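PDB 4QO6: adenylate cyclase-like protein from Chlamydia trachomatis, which is a structural component of the inner-membrane ring of the type III secretion system, here represented by part of its periplasmic region. Local coordinates for residues L144-V156 against D175-I189. Sequence-based numbering, arbitrary orientation. Where two conformers were deposited one is given.
Sequences LAGHLVQSGFANV and DADKFRTVVQELQDI
Phe153 and Phe179 meet in a T-shaped (edge-to-face) stack, the edge of Phe179 directed at the face of Phe153 with centroids 5.0 Å apart and planes at 73°. Phe179 CD1 sits over the centre of the Phe153 ring, while Lys178 CG and Val182 CG2 line part of its edge. Phe153 comes directly after Gly152, whose positive phi (97°) belongs to the Schellman motif following the last helical turn. A water that donates to Gly152 O and, weakly, to Asp175 OD2 lies over the opposite face of Phe153, toward its rim.

Farther along, aliphatic branches of Val182, Leu186 and Ile189 make the contacts. Val182 splits its methyls between neighbours: CG1, anti to the backbone N, reaches Leu148 CD2 (3.9 Å), and CG2, anti to the carbonyl carbon, touches Ser151 OG at 3.4 Å. Leu186 also divides its branches, CD1 meeting Leu148 CD2 at 3.8 Å and CD2 packing on His147 CB at 3.6 Å. In the modelled conformer of His147, one of two, Ile189 CD1 lies over one ring face in a CH-pi contact, offset toward the rim, and ND1 is hydrogen-bonded to Ala143 O.

The two helix segments run nearly antiparallel (154°, axes 10.7 Å apart), forming the helical layer of the alpha/beta BON domain. Beneath them, Leu144 rests on strand 157-161, Phe153 on Ile171 of strand 164-172, and Val156 and Phe179 on both Ile171 and Val199 of strand 194-202.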
# COMPACT_ATOMS: atom_id res chain seq x y z
N LEU A 144 -13.87 -2.12 13.01
CA LEU A 144 -13.85 -3.30 13.88
C LEU A 144 -14.87 -3.19 15.03
O LEU A 144 -15.60 -4.09 15.27
CB LEU A 144 -12.45 -3.47 14.49
CG LEU A 144 -11.24 -3.81 13.58
CD1 LEU A 144 -9.90 -3.61 14.27
CD2 LEU A 144 -11.33 -5.23 13.03
N ALA A 145 -14.81 -2.09 15.76
CA ALA A 145 -15.69 -1.79 16.83
C ALA A 145 -17.13 -1.79 16.34
O ALA A 145 -17.97 -2.35 17.00
CB ALA A 145 -15.33 -0.45 17.43
N GLY A 146 -17.41 -1.23 15.16
CA GLY A 146 -18.75 -1.33 14.58
C GLY A 146 -19.21 -2.74 14.22
O GLY A 146 -20.38 -3.07 14.43
N HIS A 147 -18.35 -3.58 13.67
CA HIS A 147 -18.67 -5.00 13.48
C HIS A 147 -18.98 -5.73 14.81
O HIS A 147 -19.87 -6.56 14.89
CB HIS A 147 -17.51 -5.72 12.81
CG HIS A 147 -17.30 -5.34 11.39
ND1 HIS A 147 -16.50 -4.28 11.01
CD2 HIS A 147 -17.77 -5.89 10.24
CE1 HIS A 147 -16.51 -4.19 9.69
NE2 HIS A 147 -17.28 -5.15 9.20
N LEU A 148 -18.24 -5.42 15.87
CA LEU A 148 -18.46 -6.12 17.12
C LEU A 148 -19.84 -5.71 17.73
O LEU A 148 -20.58 -6.54 18.19
CB LEU A 148 -17.34 -5.85 18.14
CG LEU A 148 -15.97 -6.44 17.79
CD1 LEU A 148 -14.91 -5.79 18.69
CD2 LEU A 148 -15.98 -7.95 17.87
N VAL A 149 -20.14 -4.43 17.69
CA VAL A 149 -21.41 -3.91 18.12
C VAL A 149 -22.57 -4.47 17.27
O VAL A 149 -23.54 -4.95 17.82
CB VAL A 149 -21.44 -2.39 18.06
CG1 VAL A 149 -22.81 -1.90 18.48
CG2 VAL A 149 -20.37 -1.81 18.96
N GLN A 150 -22.45 -4.44 15.95
CA GLN A 150 -23.49 -5.03 15.09
C GLN A 150 -23.86 -6.47 15.55
O GLN A 150 -25.04 -6.89 15.57
CB GLN A 150 -23.02 -5.08 13.63
CG GLN A 150 -23.94 -5.83 12.70
CD GLN A 150 -23.69 -5.52 11.23
OE1 GLN A 150 -24.56 -4.97 10.56
NE2 GLN A 150 -22.51 -5.90 10.73
N SER A 151 -22.83 -7.22 15.90
CA SER A 151 -22.95 -8.63 16.13
C SER A 151 -23.40 -9.02 17.55
O SER A 151 -23.63 -10.17 17.79
CB SER A 151 -21.62 -9.30 15.79
OG SER A 151 -21.66 -9.77 14.45
N GLY A 152 -23.52 -8.07 18.45
CA GLY A 152 -23.87 -8.34 19.84
C GLY A 152 -22.68 -8.40 20.82
O GLY A 152 -22.82 -8.99 21.90
N PHE A 153 -21.54 -7.77 20.47
CA PHE A 153 -20.30 -7.92 21.23
C PHE A 153 -19.67 -6.59 21.60
O PHE A 153 -18.48 -6.37 21.42
CB PHE A 153 -19.31 -8.80 20.46
CG PHE A 153 -19.73 -10.26 20.38
CD1 PHE A 153 -19.85 -11.02 21.54
CD2 PHE A 153 -19.96 -10.90 19.15
CE1 PHE A 153 -20.24 -12.39 21.47
CE2 PHE A 153 -20.35 -12.25 19.07
CZ PHE A 153 -20.47 -13.00 20.25
N ALA A 154 -20.47 -5.72 22.22
CA ALA A 154 -20.03 -4.37 22.54
C ALA A 154 -19.20 -3.93 23.79
O ALA A 154 -18.61 -2.87 23.66
CB ALA A 154 -21.26 -3.45 22.46
N ASN A 155 -19.06 -4.56 24.97
CA ASN A 155 -18.79 -5.96 25.29
C ASN A 155 -17.25 -6.24 25.04
O ASN A 155 -16.41 -5.95 25.92
CB ASN A 155 -19.78 -6.90 24.59
CG ASN A 155 -19.89 -8.24 25.26
OD1 ASN A 155 -19.24 -8.50 26.27
ND2 ASN A 155 -20.71 -9.12 24.68
N VAL A 156 -16.88 -6.75 23.87
CA VAL A 156 -15.48 -6.93 23.45
C VAL A 156 -14.84 -5.66 22.89
O VAL A 156 -15.45 -4.94 22.05
CB VAL A 156 -15.42 -8.01 22.37
CG1 VAL A 156 -13.99 -8.23 21.86
CG2 VAL A 156 -16.03 -9.28 22.92
N ASP A 175 -22.14 -18.13 23.83
CA ASP A 175 -21.76 -17.36 22.60
C ASP A 175 -20.47 -17.77 21.88
O ASP A 175 -20.06 -17.08 20.96
CB ASP A 175 -21.69 -15.85 22.92
CG ASP A 175 -23.07 -15.23 23.22
OD1 ASP A 175 -24.12 -15.86 22.99
OD2 ASP A 175 -23.11 -14.08 23.68
N ALA A 176 -19.84 -18.89 22.25
CA ALA A 176 -18.54 -19.25 21.69
C ALA A 176 -18.52 -19.38 20.16
O ALA A 176 -17.65 -18.81 19.51
CB ALA A 176 -18.01 -20.53 22.33
N ASP A 177 -19.43 -20.16 19.58
CA ASP A 177 -19.48 -20.39 18.12
C ASP A 177 -19.89 -19.16 17.28
O ASP A 177 -19.39 -18.95 16.18
CB ASP A 177 -20.39 -21.57 17.80
CG ASP A 177 -19.76 -22.91 18.17
OD1 ASP A 177 -18.52 -22.99 18.29
OD2 ASP A 177 -20.50 -23.90 18.36
N LYS A 178 -20.80 -18.34 17.80
CA LYS A 178 -21.11 -17.07 17.17
C LYS A 178 -19.88 -16.14 17.13
O LYS A 178 -19.62 -15.49 16.12
CB LYS A 178 -22.27 -16.38 17.90
CG LYS A 178 -22.62 -14.99 17.39
CD LYS A 178 -24.10 -14.66 17.58
CE LYS A 178 -24.38 -13.18 17.82
NZ LYS A 178 -24.55 -12.88 19.29
N PHE A 179 -19.15 -16.10 18.24
CA PHE A 179 -17.95 -15.26 18.35
C PHE A 179 -16.80 -15.69 17.43
O PHE A 179 -16.18 -14.85 16.80
CB PHE A 179 -17.46 -15.21 19.80
CG PHE A 179 -16.35 -14.20 20.00
CD1 PHE A 179 -16.61 -12.84 19.86
CD2 PHE A 179 -15.06 -14.61 20.32
CE1 PHE A 179 -15.59 -11.91 20.05
CE2 PHE A 179 -14.03 -13.67 20.50
CZ PHE A 179 -14.30 -12.33 20.37
N ARG A 180 -16.51 -16.98 17.39
CA ARG A 180 -15.58 -17.57 16.42
C ARG A 180 -15.87 -17.12 14.99
O ARG A 180 -14.98 -16.87 14.19
CB ARG A 180 -15.70 -19.08 16.52
CG ARG A 180 -14.76 -19.88 15.63
CD ARG A 180 -14.50 -21.27 16.22
NE ARG A 180 -14.18 -21.22 17.66
CZ ARG A 180 -14.89 -21.78 18.65
NH1 ARG A 180 -15.99 -22.48 18.40
NH2 ARG A 180 -14.49 -21.65 19.92
N THR A 181 -17.15 -17.06 14.66
CA THR A 181 -17.63 -16.59 13.36
C THR A 181 -17.34 -15.09 13.20
O THR A 181 -16.78 -14.67 12.20
CB THR A 181 -19.14 -16.94 13.21
OG1 THR A 181 -19.26 -18.36 13.10
CG2 THR A 181 -19.80 -16.26 12.01
N VAL A 182 -17.72 -14.30 14.20
CA VAL A 182 -17.43 -12.89 14.17
C VAL A 182 -15.92 -12.61 14.02
O VAL A 182 -15.53 -11.67 13.32
CB VAL A 182 -17.96 -12.19 15.42
CG1 VAL A 182 -17.40 -10.79 15.57
CG2 VAL A 182 -19.48 -12.16 15.38
N VAL A 183 -15.09 -13.42 14.67
CA VAL A 183 -13.65 -13.23 14.53
C VAL A 183 -13.16 -13.56 13.11
O VAL A 183 -12.35 -12.83 12.58
CB VAL A 183 -12.86 -13.97 15.62
CG1 VAL A 183 -11.37 -14.02 15.31
CG2 VAL A 183 -13.10 -13.27 16.96
N GLN A 184 -13.64 -14.63 12.50
CA GLN A 184 -13.28 -14.93 11.10
C GLN A 184 -13.51 -13.72 10.20
O GLN A 184 -12.65 -13.35 9.41
CB GLN A 184 -14.10 -16.11 10.56
CG GLN A 184 -13.57 -17.46 10.99
CD GLN A 184 -12.10 -17.61 10.66
OE1 GLN A 184 -11.66 -17.28 9.55
NE2 GLN A 184 -11.32 -18.07 11.63
N GLU A 185 -14.67 -13.11 10.36
CA GLU A 185 -15.08 -11.99 9.53
C GLU A 185 -14.24 -10.73 9.76
O GLU A 185 -13.98 -9.98 8.81
CB GLU A 185 -16.59 -11.72 9.75
CG GLU A 185 -17.48 -12.89 9.33
CD GLU A 185 -18.95 -12.76 9.78
OE1 GLU A 185 -19.33 -11.74 10.41
OE2 GLU A 185 -19.72 -13.70 9.48
N LEU A 186 -13.81 -10.48 11.00
CA LEU A 186 -12.89 -9.38 11.29
C LEU A 186 -11.53 -9.57 10.58
O LEU A 186 -10.90 -8.58 10.19
CB LEU A 186 -12.64 -9.24 12.80
CG LEU A 186 -13.83 -8.94 13.73
CD1 LEU A 186 -13.42 -8.80 15.18
CD2 LEU A 186 -14.57 -7.69 13.29
N GLN A 187 -11.09 -10.81 10.42
CA GLN A 187 -9.88 -11.10 9.64
C GLN A 187 -9.97 -10.67 8.17
O GLN A 187 -8.95 -10.39 7.55
CB GLN A 187 -9.55 -12.59 9.68
CG GLN A 187 -9.19 -13.14 11.04
CD GLN A 187 -8.45 -14.47 10.95
OE1 GLN A 187 -8.48 -15.15 9.92
NE2 GLN A 187 -7.77 -14.84 12.03
N ASP A 188 -11.17 -10.63 7.62
CA ASP A 188 -11.38 -10.33 6.22
C ASP A 188 -11.79 -8.86 6.02
O ASP A 188 -12.73 -8.58 5.32
CB ASP A 188 -12.42 -11.32 5.64
CG ASP A 188 -11.89 -12.76 5.62
OD1 ASP A 188 -10.87 -12.99 4.93
OD2 ASP A 188 -12.44 -13.67 6.28
N ILE A 189 -11.02 -7.95 6.62
CA ILE A 189 -11.27 -6.49 6.54
C ILE A 189 -10.00 -5.70 6.18
O ILE A 189 -8.93 -5.97 6.69
CB ILE A 189 -11.73 -5.96 7.91
CG1 ILE A 189 -13.20 -6.28 8.14
CG2 ILE A 189 -11.47 -4.46 8.07
CD1 ILE A 189 -13.72 -5.78 9.48
O HOH W 1 -24.28 -11.56 21.67